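Local atomic coordinates of galactokinase (Bifidobacterium longum subsp. infantis ATCC 15697 = JCM 1222 = DSM 20088, PDB entry 6TEQ), a protein that probably transfers a phosphate group from ATP to galactose, as galactokinases of the GHMP family do, and here binds 2-deoxy-2-fluoro-galactose. Residues L262-N266 / L267-A271; Q282-K285 / E286-A290; K298-R301 / H302-E306; E308-R311 / S312-A316; V342-P345 / E346-I349. All blocks are in the same frame, centred on the assembly; numbering follows the deposited sequence. Where two conformers were deposited one is given.

All five contacts are local, each formed within a helix or at its first turn. Interactions 1 and 5 are helix starts: in the first an asparagine side chain caps the opening turn, in the second a threonine just ahead of the helix bonds to an aspartate in its first turn. Interactions 2, 3 and 4 lie along helices, the last two on the same helix 294-318. Interaction 2 is a surface contact with one salt bridge and an amide-carboxylate hydrogen bond; interaction 3 is buried, with valines and a hydroxyl turned back on the backbone; interaction 4 is intermediate. Interactions 1, 2 and 3 touch one another; interaction 5 touches none, yet, like interaction 3, comes near galactose-binding residues.

Interaction 1 of 5, residues L262-N266 / L267-A271; sequences LGVAN and LRVTA
Asn266 holds the first turn of helix 267-276 through its side chain: OD1 accepts from Val269 N at 3.3 Å with an N-H angle of 150°, the donor tilted 22° from the amide carbonyl plane. This is the N-cap bond. With chi1 at 52°, CG sits between the backbone N and the carbonyl carbon, which swings OD1 over the opening turn. Val269 N also makes a weak bond to Asn266 O at 3.1 Å. OD1 further lies 3.3 Å from Arg268 CB, while the guanidinium of that arginine leads away to Ala52, Asp207 and Asp272. Ahead of the cap, Gly263 ends helix 247-262 in a Schellman motif, and its positive phi suits a residue without a side chain. The chain then folds back, so Val264 and Val269 slide past each other in opposite directions, CG1 to CG1 at 3.7 Å. Val264 CG2 meets Thr270 OG1 at 3.4 Å. Leu262 crosses Leu267 at about a right angle, CD1 to CD2 at 4.0 Å. A short amide therefore supplies the acceptor that a missing preceding turn cannot, and branched apolar chains close the tight connection between two helices.

Interaction 2 of 5, residues Q282-K285 / E286-A290; sequences QALK and ETLDA
Gln282 and Glu286, one turn apart, meet through their side chains. Gln282 has CG anti to the backbone N (chi1 -177°) and then bends at chi2, bringing NE2 down to Glu286 OE2 at 3.0 Å. Glu286 stretches out beyond CG to receive it. The bond is nearly straight (173°), with Glu286 OE2 lying in the plane of the Gln282 amide, but it reaches the anti side of the oxygen from outside the carboxylate plane, the two flat groups being almost perpendicular. Lys285 follows the same pattern of a departing CG and a bend at chi2; its long aliphatic chain passes over Asp289, with CE 3.3 Å from OD2, before NZ forms a salt bridge at 2.7 Å with OD1, which receives it on its syn lone pair.

These pairs line the solvent side of the amphipathic helix 280-289, whose other side packs on helices 267-276 and 294-318. There Leu284 has CG anti to its N while Leu288 keeps CG beside its own, so the two cross obliquely, CD1 to CG at 3.8 Å; both reach Arg301. Thr287 packs on Thr270 and Ile274 of helix 267-276, its CG2 facing Thr270 and Val300. Its hydroxyl (chi1 -58°) donates back to Ala283 O at 3.0 Å. That carbonyl also accepts from Thr287 N at 3.1 Å, the two donors coming from opposite faces of its plane.

Interaction 3 of 5, residues K298-R301 / H302-E306; sequences KRVR and HVVTE
Thr305 turns back onto the carbonyl of Arg301, one turn earlier in helix 294-318. Its CB stands 3.4 Å from Arg301 O. From CB, OG1 runs between the backbone N and the carbonyl carbon (chi1 64°), which directs it at the same oxygen, to which it donates at 2.9 Å. CG2, the other branch, also rests 3.4 Å from Arg301 O and approaches the CG methylene of Arg301 at 4.3 Å. Because Thr305 N bonds to this carbonyl as well, at 3.0 Å, the oxygen is gripped by two donors, one above and one below the plane of the carbonyl. The guanidinium of Arg301 is engaged away from the turn, in a salt bridge with Asp339.

On the inner side, Val300 CG1 meets Val304 CG2 at 4.1 Å, and Val304 CG2 also lies over Val300 O. Beta-branched valines suit this stripe, compact enough for the close approach of helices 247-262 and 267-276. His302 places its CB 3.4 Å from Arg299 O, then carries the ring away: ND1 pairs with Ser335, and NE2 with the carbonyl of the sugar-binding Glu46. Bonding to a carbonyl is consistent with a proton on NE2. The buried His302 is thus paired at both ring nitrogens, the Thr305 hydroxyl is bonded to Arg301 O, and through His302 the helix supports a residue of the galactose site from the second shell.

Interaction 4 of 5, residues E308-R311 / S312-A316; sequences ERVR and SFVRA
Backbone hydrogen bonds of the ordinary alpha-helical kind tie Glu308-Arg311 to the turn that follows. Ser312 N donates to Glu308 O at 2.9 Å and Phe313 N to Arg309 O at 2.8 Å, and the next two amides continue the ladder.

The polar side-chain link runs through water. Ser312 OG points back along the helix beside its own N (chi1 -65°), and a water lies 2.7 Å from it. The same water donates to Glu308 OE2 at 2.8 Å, bridging hydroxyl and carboxylate across one turn. Arg311 NE makes a long salt bridge, 3.8 Å, to the same Glu308 OE2. The bend of Glu308 at chi2 brings its carboxylate round to this place, and OE1 has a second partner in Ser275. Small and polar, Ser312 reaches the water without crowding the turn.

Carbon contacts occupy another side. Val314 lays CG2 over Val310 O at 3.4 Å, and the one apolar pair is Val314 CG2 with Val310 CG1 at a loose 4.5 Å. Phe313 keeps only CB near the earlier turn, 3.4 Å from Arg309 O. With CG anti to the backbone N (chi1 -174°), its ring departs toward Phe329, the two ring planes almost parallel.

Both valines meet Leu205 of strand 202-207 and residues of strand 54-70, while Phe313 reaches helix 322-338. Arg309 forms a salt bridge with Glu306, which in turn binds the amide of the sugar-binding Glu46. This is the amphipathic pattern of a long helix laid between a sheet and a partner helix, here near the galactose pocket of a GHMP kinase.

Interaction 5 of 5, residues V342-P345 / E346-I349; sequences VTVP and ELDI
Val344, extended at the N-cap (phi/psi -139°/165°), hands the chain to helix 345-356, where its carbonyl accepts from Asp348 N at 3.0 Å and Pro345 O from Ile349 N at 2.8 Å. Proline suits this first turn, since no earlier carbonyl asks for an amide hydrogen from it. Just outside the helix, Thr343 OG1 donates to Asp348 OD2 at 2.9 Å on the syn lone pair, the two side chains crossing at about a right angle. A chi1 of 71° turns the threonine hydroxyl toward the carboxylate; Asp348 OD1 is taken by His333 of helix 322-338. The helix dipole would also favour an acidic group here. Leu347 packs against the residues before the helix, CG 4.0 Å from Val344 CG2 and CD1 4.0 Å from Thr343 CA. Glu346 bends at chi2 and lays OE1 3.6 Å from Val344 CG2. The amide of Val344 is buried here and has no partner in the model. Leu347 and Thr343 rest on Met364 of strand 361-365, and Val342 has its side chain about 4 Å from that of the galactose-binding His47. Proline just after the N-cap is typical of helix first turns, here with an added threonine-aspartate bond beside the sugar site.

Interaction 1 of 5, residues L262-N266 / L267-A271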
loop_
_atom_site.group_PDB
_atom_site.type_symbol
_atom_site.label_atom_id
_atom_site.label_comp_id
_atom_site.label_asym_id
_atom_site.label_seq_id
_atom_site.Cartn_x
_atom_site.Cartn_y
_atom_site.Cartn_z
ATOM N N LEU A 262 -24.817 -4.751 13.195
ATOM C CA LEU A 262 -24.402 -4.374 14.572
ATOM C C LEU A 262 -24.900 -2.978 14.962
ATOM O O LEU A 262 -24.893 -2.668 16.171
ATOM C CB LEU A 262 -22.878 -4.472 14.650
ATOM C CG LEU A 262 -22.403 -5.926 14.660
ATOM C CD1 LEU A 262 -20.908 -5.945 14.493
ATOM C CD2 LEU A 262 -22.889 -6.718 15.891
ATOM N N GLY A 263 -25.398 -2.182 14.020
ATOM C CA GLY A 263 -25.916 -0.839 14.305
ATOM C C GLY A 263 -24.812 0.168 14.603
ATOM O O GLY A 263 -25.101 1.072 15.344
ATOM N N VAL A 264 -23.621 -0.000 13.995
ATOM C CA VAL A 264 -22.433 0.815 14.218
ATOM C C VAL A 264 -22.022 1.413 12.895
ATOM O O VAL A 264 -22.247 0.825 11.838
ATOM C CB VAL A 264 -21.284 0.037 14.891
ATOM C CG1 VAL A 264 -21.669 -0.370 16.318
ATOM C CG2 VAL A 264 -20.867 -1.213 14.105
ATOM N N ALA A 265 -21.389 2.553 12.959
ATOM C CA ALA A 265 -20.969 3.237 11.700
ATOM C C ALA A 265 -19.823 2.454 11.037
ATOM O O ALA A 265 -19.716 2.489 9.773
ATOM C CB ALA A 265 -20.486 4.613 11.991
ATOM N N ASN A 266 -19.012 1.780 11.864
ATOM C CA ASN A 266 -17.873 0.995 11.342
ATOM C C ASN A 266 -17.413 -0.029 12.386
ATOM O O ASN A 266 -17.711 0.125 13.583
ATOM C CB ASN A 266 -16.720 1.880 10.863
ATOM C CG ASN A 266 -16.285 2.899 11.897
ATOM O OD1 ASN A 266 -15.797 2.477 12.931
ATOM N ND2 ASN A 266 -16.467 4.201 11.653
ATOM N N LEU A 267 -16.595 -1.010 11.962
ATOM C CA LEU A 267 -16.210 -2.073 12.889
ATOM C C LEU A 267 -15.225 -1.583 13.931
ATOM O O LEU A 267 -14.985 -2.288 14.888
ATOM C CB LEU A 267 -15.708 -3.285 12.120
ATOM C CG LEU A 267 -16.823 -4.029 11.346
ATOM C CD1 LEU A 267 -16.255 -5.128 10.469
ATOM C CD2 LEU A 267 -17.909 -4.594 12.242
ATOM N N ARG A 268 -14.579 -0.456 13.701
ATOM C CA ARG A 268 -13.717 0.115 14.750
ATOM C C ARG A 268 -14.532 0.429 15.992
ATOM O O ARG A 268 -13.984 0.246 17.091
ATOM C CB ARG A 268 -13.009 1.326 14.230
ATOM C CG ARG A 268 -12.218 2.083 15.263
ATOM C CD ARG A 268 -10.969 1.355 15.776
ATOM N NE ARG A 268 -10.151 2.269 16.570
ATOM C CZ ARG A 268 -9.294 3.148 16.088
ATOM N NH1 ARG A 268 -9.196 3.333 14.786
ATOM N NH2 ARG A 268 -8.634 3.943 16.915
ATOM N N VAL A 269 -15.754 0.935 15.846
ATOM C CA VAL A 269 -16.648 1.097 17.031
ATOM C C VAL A 269 -16.747 -0.238 17.814
ATOM O O VAL A 269 -16.557 -0.267 19.016
ATOM C CB VAL A 269 -18.034 1.566 16.591
ATOM C CG1 VAL A 269 -18.929 1.689 17.837
ATOM C CG2 VAL A 269 -18.011 2.804 15.738
ATOM N N THR A 270 -17.090 -1.306 17.130
ATOM C CA THR A 270 -17.227 -2.661 17.707
ATOM C C THR A 270 -15.880 -3.023 18.392
ATOM O O THR A 270 -15.832 -3.502 19.535
ATOM C CB THR A 270 -17.589 -3.624 16.583
ATOM O OG1 THR A 270 -18.745 -3.140 15.885
ATOM C CG2 THR A 270 -17.705 -5.031 17.121
ATOM N N ALA A 271 -14.787 -2.988 17.633
ATOM C CA ALA A 271 -13.450 -3.399 18.117
ATOM C C ALA A 271 -13.047 -2.650 19.392
ATOM O O ALA A 271 -12.448 -3.239 20.329
ATOM C CB ALA A 271 -12.462 -3.111 17.042
#

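Interaction 2 of 5, residues Q282-K285 / E286-A290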
loop_
_atom_site.group_PDB
_atom_site.type_symbol
_atom_site.label_atom_id
_atom_site.label_comp_id
_atom_site.label_asym_id
_atom_site.label_seq_id
_atom_site.Cartn_x
_atom_site.Cartn_y
_atom_site.Cartn_z
ATOM N N GLN A 282 -15.608 -12.534 26.183
ATOM C CA GLN A 282 -17.078 -12.478 26.318
ATOM C C GLN A 282 -17.589 -11.349 25.399
ATOM O O GLN A 282 -18.619 -11.542 24.760
ATOM C CB GLN A 282 -17.528 -12.259 27.726
ATOM C CG GLN A 282 -19.033 -12.280 27.865
ATOM C CD GLN A 282 -19.667 -13.600 27.538
ATOM O OE1 GLN A 282 -19.022 -14.635 27.561
ATOM N NE2 GLN A 282 -20.960 -13.567 27.281
ATOM N N ALA A 283 -16.901 -10.210 25.306
ATOM C CA ALA A 283 -17.382 -9.072 24.461
ATOM C C ALA A 283 -17.391 -9.513 22.999
ATOM O O ALA A 283 -18.355 -9.272 22.263
ATOM C CB ALA A 283 -16.560 -7.839 24.678
ATOM N N LEU A 284 -16.387 -10.267 22.592
ATOM C CA LEU A 284 -16.310 -10.766 21.205
ATOM C C LEU A 284 -17.488 -11.748 21.009
ATOM O O LEU A 284 -18.149 -11.690 20.006
ATOM C CB LEU A 284 -14.950 -11.373 20.930
ATOM C CG LEU A 284 -14.793 -12.008 19.544
ATOM C CD1 LEU A 284 -14.999 -10.999 18.454
ATOM C CD2 LEU A 284 -13.489 -12.769 19.392
ATOM N N LYS A 285 -17.632 -12.717 21.909
ATOM C CA LYS A 285 -18.697 -13.725 21.787
ATOM C C LYS A 285 -20.057 -13.039 21.575
ATOM O O LYS A 285 -20.807 -13.464 20.740
ATOM C CB LYS A 285 -18.664 -14.630 23.023
ATOM C CG LYS A 285 -19.851 -15.567 23.202
ATOM C CD LYS A 285 -20.008 -16.496 22.063
ATOM C CE LYS A 285 -21.038 -17.525 22.434
ATOM N NZ LYS A 285 -21.629 -18.211 21.276
ATOM N N GLU A 286 -20.340 -12.006 22.336
ATOM C CA GLU A 286 -21.671 -11.363 22.282
ATOM C C GLU A 286 -21.788 -10.678 20.927
ATOM O O GLU A 286 -22.917 -10.601 20.395
ATOM C CB GLU A 286 -21.902 -10.440 23.456
ATOM C CG GLU A 286 -22.036 -11.216 24.769
ATOM C CD GLU A 286 -22.118 -10.344 26.004
ATOM O OE1 GLU A 286 -21.988 -9.122 25.860
ATOM O OE2 GLU A 286 -22.234 -10.905 27.091
ATOM N N THR A 287 -20.691 -10.143 20.405
ATOM C CA THR A 287 -20.731 -9.495 19.091
ATOM C C THR A 287 -20.969 -10.552 18.035
ATOM O O THR A 287 -21.846 -10.369 17.229
ATOM C CB THR A 287 -19.423 -8.766 18.798
ATOM O OG1 THR A 287 -19.200 -7.813 19.839
ATOM C CG2 THR A 287 -19.434 -8.180 17.415
ATOM N N LEU A 288 -20.192 -11.627 18.039
ATOM C CA LEU A 288 -20.337 -12.609 16.935
ATOM C C LEU A 288 -21.712 -13.279 17.034
ATOM O O LEU A 288 -22.232 -13.642 15.973
ATOM C CB LEU A 288 -19.213 -13.624 17.004
ATOM C CG LEU A 288 -17.824 -13.058 16.914
ATOM C CD1 LEU A 288 -16.790 -14.169 16.869
ATOM C CD2 LEU A 288 -17.692 -12.105 15.741
ATOM N N ASP A 289 -22.308 -13.381 18.240
ATOM C CA ASP A 289 -23.680 -13.966 18.380
ATOM C C ASP A 289 -24.746 -13.156 17.619
ATOM O O ASP A 289 -25.764 -13.764 17.210
ATOM C CB ASP A 289 -24.044 -14.185 19.844
ATOM C CG ASP A 289 -23.457 -15.446 20.464
ATOM O OD1 ASP A 289 -22.902 -16.339 19.715
ATOM O OD2 ASP A 289 -23.576 -15.530 21.708
ATOM N N ALA A 290 -24.499 -11.876 17.405
ATOM C CA ALA A 290 -25.407 -10.947 16.715
ATOM C C ALA A 290 -25.288 -11.064 15.171
ATOM O O ALA A 290 -26.139 -10.481 14.453
ATOM C CB ALA A 290 -25.130 -9.545 17.217
#

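Interaction 3 of 5, residues K298-R301 / H302-E306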
loop_
_atom_site.group_PDB
_atom_site.type_symbol
_atom_site.label_atom_id
_atom_site.label_comp_id
_atom_site.label_asym_id
_atom_site.label_seq_id
_atom_site.Cartn_x
_atom_site.Cartn_y
_atom_site.Cartn_z
ATOM N N LYS A 298 -16.384 -14.725 11.104
ATOM C CA LYS A 298 -14.959 -14.872 10.849
ATOM C C LYS A 298 -14.371 -13.513 10.432
ATOM O O LYS A 298 -13.253 -13.143 10.913
ATOM C CB LYS A 298 -14.707 -15.979 9.828
ATOM C CG LYS A 298 -14.936 -17.422 10.203
ATOM C CD LYS A 298 -14.532 -18.327 9.004
ATOM C CE LYS A 298 -14.553 -19.786 9.279
ATOM N NZ LYS A 298 -14.403 -20.448 7.957
ATOM N N ARG A 299 -14.969 -12.847 9.456
ATOM C CA ARG A 299 -14.460 -11.542 8.987
ATOM C C ARG A 299 -14.381 -10.545 10.153
ATOM O O ARG A 299 -13.356 -9.862 10.273
ATOM C CB ARG A 299 -15.286 -10.939 7.870
ATOM C CG ARG A 299 -15.546 -11.827 6.667
ATOM C CD ARG A 299 -14.290 -12.403 6.061
ATOM N NE ARG A 299 -14.535 -13.079 4.817
ATOM C CZ ARG A 299 -14.297 -14.374 4.516
ATOM N NH1 ARG A 299 -13.721 -15.211 5.382
ATOM N NH2 ARG A 299 -14.645 -14.825 3.313
ATOM N N VAL A 300 -15.409 -10.426 10.957
ATOM C CA VAL A 300 -15.446 -9.512 12.144
ATOM C C VAL A 300 -14.387 -9.893 13.167
ATOM O O VAL A 300 -13.631 -9.038 13.646
ATOM C CB VAL A 300 -16.845 -9.398 12.757
ATOM C CG1 VAL A 300 -16.860 -8.649 14.120
ATOM C CG2 VAL A 300 -17.720 -8.679 11.758
ATOM N N ARG A 301 -14.213 -11.173 13.423
ATOM C CA ARG A 301 -13.166 -11.608 14.377
ATOM C C ARG A 301 -11.802 -11.132 13.854
ATOM O O ARG A 301 -10.992 -10.668 14.632
ATOM C CB ARG A 301 -13.268 -13.104 14.631
ATOM C CG ARG A 301 -12.159 -13.634 15.522
ATOM C CD ARG A 301 -12.505 -14.985 16.061
ATOM N NE ARG A 301 -12.533 -15.903 14.979
ATOM C CZ ARG A 301 -13.437 -16.817 14.810
ATOM N NH1 ARG A 301 -14.431 -16.895 15.699
ATOM N NH2 ARG A 301 -13.380 -17.592 13.729
ATOM N N HIS A 302 -11.500 -11.337 12.560
ATOM C CA HIS A 302 -10.234 -10.855 11.997
ATOM C C HIS A 302 -10.168 -9.369 12.318
ATOM O O HIS A 302 -9.128 -8.959 12.801
ATOM C CB HIS A 302 -10.157 -11.086 10.482
ATOM C CG HIS A 302 -9.007 -10.303 9.965
ATOM N ND1 HIS A 302 -7.748 -10.686 10.193
ATOM C CD2 HIS A 302 -8.965 -9.127 9.315
ATOM C CE1 HIS A 302 -6.904 -9.742 9.797
ATOM N NE2 HIS A 302 -7.637 -8.774 9.213
ATOM N N VAL A 303 -11.195 -8.545 11.968
ATOM C CA VAL A 303 -10.980 -7.084 12.017
ATOM C C VAL A 303 -10.698 -6.683 13.472
ATOM O O VAL A 303 -9.825 -5.858 13.753
ATOM C CB VAL A 303 -12.170 -6.335 11.417
ATOM C CG1 VAL A 303 -12.043 -4.859 11.637
ATOM C CG2 VAL A 303 -12.283 -6.637 9.920
ATOM N N VAL A 304 -11.446 -7.258 14.377
ATOM C CA VAL A 304 -11.389 -6.853 15.792
ATOM C C VAL A 304 -10.034 -7.247 16.338
ATOM O O VAL A 304 -9.403 -6.415 16.979
ATOM C CB VAL A 304 -12.515 -7.514 16.588
ATOM C CG1 VAL A 304 -12.253 -7.481 18.076
ATOM C CG2 VAL A 304 -13.828 -6.886 16.231
ATOM N N THR A 305 -9.598 -8.461 16.120
ATOM C CA THR A 305 -8.310 -8.963 16.669
ATOM C C THR A 305 -7.142 -8.232 16.000
ATOM O O THR A 305 -6.125 -7.976 16.632
ATOM C CB THR A 305 -8.197 -10.489 16.645
ATOM O OG1 THR A 305 -8.209 -10.948 15.293
ATOM C CG2 THR A 305 -9.281 -11.148 17.493
ATOM N N GLU A 306 -7.282 -7.917 14.710
ATOM C CA GLU A 306 -6.165 -7.290 13.965
ATOM C C GLU A 306 -5.974 -5.886 14.523
ATOM O O GLU A 306 -4.784 -5.427 14.614
ATOM C CB GLU A 306 -6.474 -7.273 12.461
ATOM C CG GLU A 306 -5.338 -6.786 11.616
ATOM C CD GLU A 306 -4.196 -7.750 11.407
ATOM O OE1 GLU A 306 -4.158 -8.819 12.069
ATOM O OE2 GLU A 306 -3.334 -7.369 10.625
#

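Interaction 4 of 5, residues E308-R311 / S312-A316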
loop_
_atom_site.group_PDB
_atom_site.type_symbol
_atom_site.label_atom_id
_atom_site.label_comp_id
_atom_site.label_asym_id
_atom_site.label_seq_id
_atom_site.Cartn_x
_atom_site.Cartn_y
_atom_site.Cartn_z
ATOM N N GLU A 308 -6.458 -4.758 17.465
ATOM C CA GLU A 308 -5.751 -4.862 18.741
ATOM C C GLU A 308 -4.301 -5.294 18.492
ATOM O O GLU A 308 -3.385 -4.791 19.163
ATOM C CB GLU A 308 -6.415 -5.860 19.692
ATOM C CG GLU A 308 -5.932 -5.616 21.097
ATOM C CD GLU A 308 -6.420 -4.318 21.743
ATOM O OE1 GLU A 308 -7.570 -4.182 21.948
ATOM O OE2 GLU A 308 -5.627 -3.455 22.036
ATOM N N ARG A 309 -4.039 -6.197 17.538
ATOM C CA ARG A 309 -2.664 -6.594 17.242
ATOM C C ARG A 309 -1.844 -5.372 16.872
ATOM O O ARG A 309 -0.610 -5.391 17.124
ATOM C CB ARG A 309 -2.621 -7.654 16.148
ATOM C CG ARG A 309 -3.021 -9.027 16.659
ATOM C CD ARG A 309 -2.756 -10.122 15.656
ATOM N NE ARG A 309 -3.723 -10.067 14.553
ATOM C CZ ARG A 309 -4.902 -10.696 14.574
ATOM N NH1 ARG A 309 -5.190 -11.510 15.574
ATOM N NH2 ARG A 309 -5.696 -10.642 13.524
ATOM N N VAL A 310 -2.400 -4.397 16.177
ATOM C CA VAL A 310 -1.586 -3.213 15.832
ATOM C C VAL A 310 -1.070 -2.578 17.129
ATOM O O VAL A 310 0.101 -2.195 17.203
ATOM C CB VAL A 310 -2.299 -2.219 14.931
ATOM C CG1 VAL A 310 -1.419 -1.021 14.666
ATOM C CG2 VAL A 310 -2.750 -2.827 13.595
ATOM N N ARG A 311 -1.983 -2.255 18.035
ATOM C CA ARG A 311 -1.572 -1.678 19.341
ATOM C C ARG A 311 -0.470 -2.564 19.938
ATOM O O ARG A 311 0.614 -2.045 20.297
ATOM C CB ARG A 311 -2.756 -1.598 20.302
ATOM C CG ARG A 311 -3.927 -0.792 19.762
ATOM C CD ARG A 311 -4.905 -0.450 20.868
ATOM N NE ARG A 311 -6.238 -0.053 20.362
ATOM C CZ ARG A 311 -6.558 1.164 20.054
ATOM N NH1 ARG A 311 -5.660 2.120 20.248
ATOM N NH2 ARG A 311 -7.783 1.428 19.605
ATOM N N SER A 312 -0.712 -3.869 19.989
ATOM C CA SER A 312 0.239 -4.828 20.599
ATOM C C SER A 312 1.626 -4.728 19.939
ATOM O O SER A 312 2.635 -4.840 20.634
ATOM C CB SER A 312 -0.280 -6.186 20.587
ATOM O OG SER A 312 -1.447 -6.232 21.436
ATOM N N PHE A 313 1.634 -4.586 18.607
ATOM C CA PHE A 313 2.879 -4.551 17.880
ATOM C C PHE A 313 3.639 -3.276 18.231
ATOM O O PHE A 313 4.854 -3.316 18.333
ATOM C CB PHE A 313 2.604 -4.699 16.377
ATOM C CG PHE A 313 3.873 -4.808 15.598
ATOM C CD1 PHE A 313 4.411 -6.028 15.248
ATOM C CD2 PHE A 313 4.520 -3.673 15.189
ATOM C CE1 PHE A 313 5.569 -6.122 14.492
ATOM C CE2 PHE A 313 5.704 -3.770 14.482
ATOM C CZ PHE A 313 6.236 -4.988 14.146
ATOM N N VAL A 314 2.953 -2.116 18.181
ATOM C CA VAL A 314 3.600 -0.833 18.484
ATOM C C VAL A 314 4.268 -0.965 19.865
ATOM O O VAL A 314 5.399 -0.508 20.035
ATOM C CB VAL A 314 2.532 0.277 18.389
ATOM C CG1 VAL A 314 2.970 1.538 19.034
ATOM C CG2 VAL A 314 2.156 0.501 16.907
ATOM N N ARG A 315 3.618 -1.587 20.811
ATOM C CA ARG A 315 4.180 -1.736 22.166
ATOM C C ARG A 315 5.370 -2.722 22.125
ATOM O O ARG A 315 6.464 -2.379 22.644
ATOM C CB ARG A 315 3.114 -2.248 23.118
ATOM C CG ARG A 315 3.687 -2.548 24.493
ATOM C CD ARG A 315 2.651 -3.174 25.353
ATOM N NE ARG A 315 1.685 -2.189 25.774
ATOM C CZ ARG A 315 0.659 -2.462 26.572
ATOM N NH1 ARG A 315 0.473 -3.699 27.059
ATOM N NH2 ARG A 315 -0.146 -1.466 26.889
ATOM N N ALA A 316 5.210 -3.854 21.447
ATOM C CA ALA A 316 6.267 -4.897 21.421
ATOM C C ALA A 316 7.523 -4.334 20.792
ATOM O O ALA A 316 8.624 -4.520 21.281
ATOM C CB ALA A 316 5.830 -6.146 20.711
HETATM O O HOH W 1 -3.030 -4.327 22.550
#

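Interaction 5 of 5, residues V342-P345 / E346-I349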
loop_
_atom_site.group_PDB
_atom_site.type_symbol
_atom_site.label_atom_id
_atom_site.label_comp_id
_atom_site.label_asym_id
_atom_site.label_seq_id
_atom_site.Cartn_x
_atom_site.Cartn_y
_atom_site.Cartn_z
ATOM N N VAL A 342 -7.978 -14.564 2.791
ATOM C CA VAL A 342 -7.377 -13.774 1.677
ATOM C C VAL A 342 -5.981 -14.284 1.325
ATOM O O VAL A 342 -5.264 -13.589 0.648
ATOM C CB VAL A 342 -7.378 -12.255 1.944
ATOM C CG1 VAL A 342 -8.779 -11.730 2.143
ATOM C CG2 VAL A 342 -6.468 -11.911 3.128
ATOM N N THR A 343 -5.597 -15.459 1.785
ATOM C CA THR A 343 -4.298 -16.022 1.404
ATOM C C THR A 343 -4.496 -17.054 0.292
ATOM O O THR A 343 -5.639 -17.429 -0.063
ATOM C CB THR A 343 -3.565 -16.606 2.609
ATOM O OG1 THR A 343 -4.210 -17.802 3.048
ATOM C CG2 THR A 343 -3.389 -15.589 3.729
ATOM N N VAL A 344 -3.384 -17.462 -0.265
ATOM C CA VAL A 344 -3.281 -18.455 -1.357
ATOM C C VAL A 344 -2.097 -19.307 -0.989
ATOM O O VAL A 344 -1.259 -18.898 -0.163
ATOM C CB VAL A 344 -3.140 -17.799 -2.742
ATOM C CG1 VAL A 344 -4.353 -16.954 -3.073
ATOM C CG2 VAL A 344 -1.861 -16.981 -2.867
ATOM N N PRO A 345 -1.948 -20.485 -1.627
ATOM C CA PRO A 345 -0.877 -21.389 -1.206
ATOM C C PRO A 345 0.504 -20.753 -1.260
ATOM O O PRO A 345 1.300 -21.076 -0.396
ATOM C CB PRO A 345 -1.010 -22.555 -2.194
ATOM C CG PRO A 345 -2.509 -22.580 -2.400
ATOM C CD PRO A 345 -2.922 -21.124 -2.527
ATOM N N GLU A 346 0.796 -19.948 -2.289
ATOM C CA GLU A 346 2.143 -19.367 -2.414
ATOM C C GLU A 346 2.426 -18.515 -1.162
ATOM O O GLU A 346 3.567 -18.495 -0.685
ATOM C CB GLU A 346 2.272 -18.577 -3.709
ATOM C CG GLU A 346 2.162 -19.436 -4.958
ATOM C CD GLU A 346 0.772 -19.573 -5.557
ATOM O OE1 GLU A 346 -0.247 -19.459 -4.833
ATOM O OE2 GLU A 346 0.714 -19.839 -6.787
ATOM N N LEU A 347 1.462 -17.700 -0.733
ATOM C CA LEU A 347 1.700 -16.866 0.452
ATOM C C LEU A 347 1.910 -17.799 1.655
ATOM O O LEU A 347 2.813 -17.550 2.478
ATOM C CB LEU A 347 0.530 -15.940 0.728
ATOM C CG LEU A 347 0.256 -14.849 -0.301
ATOM C CD1 LEU A 347 -1.054 -14.171 0.023
ATOM C CD2 LEU A 347 1.419 -13.849 -0.337
ATOM N N ASP A 348 1.015 -18.789 1.819
ATOM C CA ASP A 348 1.036 -19.600 3.064
ATOM C C ASP A 348 2.319 -20.428 3.130
ATOM O O ASP A 348 2.907 -20.577 4.196
ATOM C CB ASP A 348 -0.205 -20.465 3.181
ATOM C CG ASP A 348 -1.432 -19.608 3.370
ATOM O OD1 ASP A 348 -1.267 -18.443 3.772
ATOM O OD2 ASP A 348 -2.493 -20.134 3.102
ATOM N N ILE A 349 2.745 -20.951 1.996
ATOM C CA ILE A 349 3.986 -21.783 1.951
ATOM C C ILE A 349 5.235 -20.898 2.147
ATOM O O ILE A 349 6.100 -21.260 2.958
ATOM C CB ILE A 349 4.016 -22.609 0.662
ATOM C CG1 ILE A 349 2.946 -23.689 0.690
ATOM C CG2 ILE A 349 5.434 -23.187 0.446
ATOM C CD1 ILE A 349 2.659 -24.350 -0.639
#